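Local atomic coordinates of putative Zn-dependent exopeptidase (Bacteroides vulgatus ATCC 8482, PDB entry 3GUX), a protein that is probably a zinc-dependent exopeptidase of peptidase family M28, an aminopeptidase-like enzyme expected to remove residues from the ends of peptide chains. Residues A[33-36]-A[37-41]. Numbering follows the deposited sequence.
Sequences IQVQ and ADFGP
The ring of Phe39 lies against two carbonyls near the end of helix 26-37, those of Val35 and Gln36. Gln36 O sits at its edge, near the ring plane, 3.4 Å from CD2, whereas Val35 O approaches the ring obliquely and comes within 3.2 Å of the same carbon. Val35 runs alongside in the same direction as the phenylalanine, and its CG1 branch meets CE2 at 4.2 Å, a light apolar touch. Phe39 is brought here by a chi1 of -68°, which puts CG anti to its carbonyl carbon; beyond the pair, the ring also rests on Glu51 and Cys52 of helix 47-62. A pair of flat polar groups follows, the amide of Gln34 and the carboxylate of Asp38, one helical turn on, their planes 36° apart. Gln34 folds over at chi2 (66°), and NE2 donates to Asp38 OD1 at 2.7 Å, meeting that oxygen from above the carboxylate plane through a distinctly bent bond. A leucine in place of Gln34 would probably leave this carboxylate without its amide donor and freer to turn.

These contacts gather at the C-terminal end of helix 26-37, where i to i+4 bonding gives way to a tighter turn. Ala37 N still bonds to Ile33 O at 3.0 Å, nearly straight, and Asp38 N reaches Gln34 O in the same i to i+4 pattern. Then the spacing tightens: Phe39 N turns to Gln36 O, standing above that carbonyl's plane, and Gly40 N closes a type I turn on Ala37 O. Gly40 leaves helical geometry with a positive phi, where a side chain would be jammed against the preceding carbonyl oxygen. On the buried side, Gln36 spends NE2 on Tyr32 O and Ala131 O, tying this helix end to the start of helix 131-146.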
# COMPACT_ATOMS: atom_id res chain seq x y z
N ILE A 33 -7.69 10.47 -3.36
CA ILE A 33 -6.44 11.18 -3.39
C ILE A 33 -6.68 12.67 -3.13
O ILE A 33 -5.99 13.28 -2.29
CB ILE A 33 -5.66 10.96 -4.68
CG1 ILE A 33 -5.28 9.47 -4.77
CG2 ILE A 33 -4.42 11.92 -4.71
CD1 ILE A 33 -4.77 8.97 -6.10
N GLN A 34 -7.67 13.24 -3.82
CA GLN A 34 -7.98 14.65 -3.68
C GLN A 34 -8.41 15.01 -2.24
O GLN A 34 -8.02 16.04 -1.72
CB GLN A 34 -9.04 15.04 -4.71
CG GLN A 34 -9.44 16.51 -4.66
CD GLN A 34 -8.31 17.42 -5.05
OE1 GLN A 34 -7.91 17.43 -6.21
NE2 GLN A 34 -7.77 18.17 -4.09
N VAL A 35 -9.20 14.14 -1.59
CA VAL A 35 -9.63 14.41 -0.20
C VAL A 35 -8.44 14.42 0.77
O VAL A 35 -8.43 15.19 1.72
CB VAL A 35 -10.69 13.37 0.28
CG1 VAL A 35 -10.94 13.52 1.77
CG2 VAL A 35 -11.99 13.52 -0.54
N GLN A 36 -7.44 13.59 0.51
CA GLN A 36 -6.25 13.59 1.36
C GLN A 36 -5.47 14.86 1.14
O GLN A 36 -5.05 15.51 2.10
CB GLN A 36 -5.33 12.40 1.08
CG GLN A 36 -5.93 11.04 1.43
CD GLN A 36 -5.07 9.93 0.86
OE1 GLN A 36 -4.03 9.60 1.43
NE2 GLN A 36 -5.47 9.39 -0.28
N ALA A 37 -5.32 15.21 -0.13
CA ALA A 37 -4.59 16.39 -0.52
C ALA A 37 -5.24 17.65 0.06
O ALA A 37 -4.54 18.56 0.40
CB ALA A 37 -4.51 16.49 -2.03
N ASP A 38 -6.56 17.66 0.21
CA ASP A 38 -7.26 18.84 0.72
C ASP A 38 -7.00 19.12 2.18
O ASP A 38 -7.28 20.25 2.62
CB ASP A 38 -8.78 18.75 0.48
CG ASP A 38 -9.16 19.00 -1.00
OD1 ASP A 38 -8.30 19.47 -1.78
OD2 ASP A 38 -10.32 18.76 -1.36
N PHE A 39 -6.45 18.15 2.93
CA PHE A 39 -6.10 18.44 4.32
C PHE A 39 -4.86 19.27 4.40
O PHE A 39 -4.56 19.77 5.48
CB PHE A 39 -5.86 17.17 5.13
CG PHE A 39 -7.07 16.36 5.34
CD1 PHE A 39 -8.06 16.79 6.19
CD2 PHE A 39 -7.21 15.15 4.73
CE1 PHE A 39 -9.18 16.04 6.38
CE2 PHE A 39 -8.35 14.39 4.92
CZ PHE A 39 -9.32 14.84 5.76
N GLY A 40 -4.14 19.43 3.29
CA GLY A 40 -2.84 20.06 3.30
C GLY A 40 -1.85 18.92 3.50
O GLY A 40 -2.26 17.77 3.63
N PRO A 41 -0.55 19.23 3.54
CA PRO A 41 0.49 18.19 3.76
C PRO A 41 0.31 17.45 5.09
O PRO A 41 0.12 18.09 6.11
CB PRO A 41 1.79 19.00 3.77
CG PRO A 41 1.44 20.33 3.14
CD PRO A 41 0.01 20.59 3.48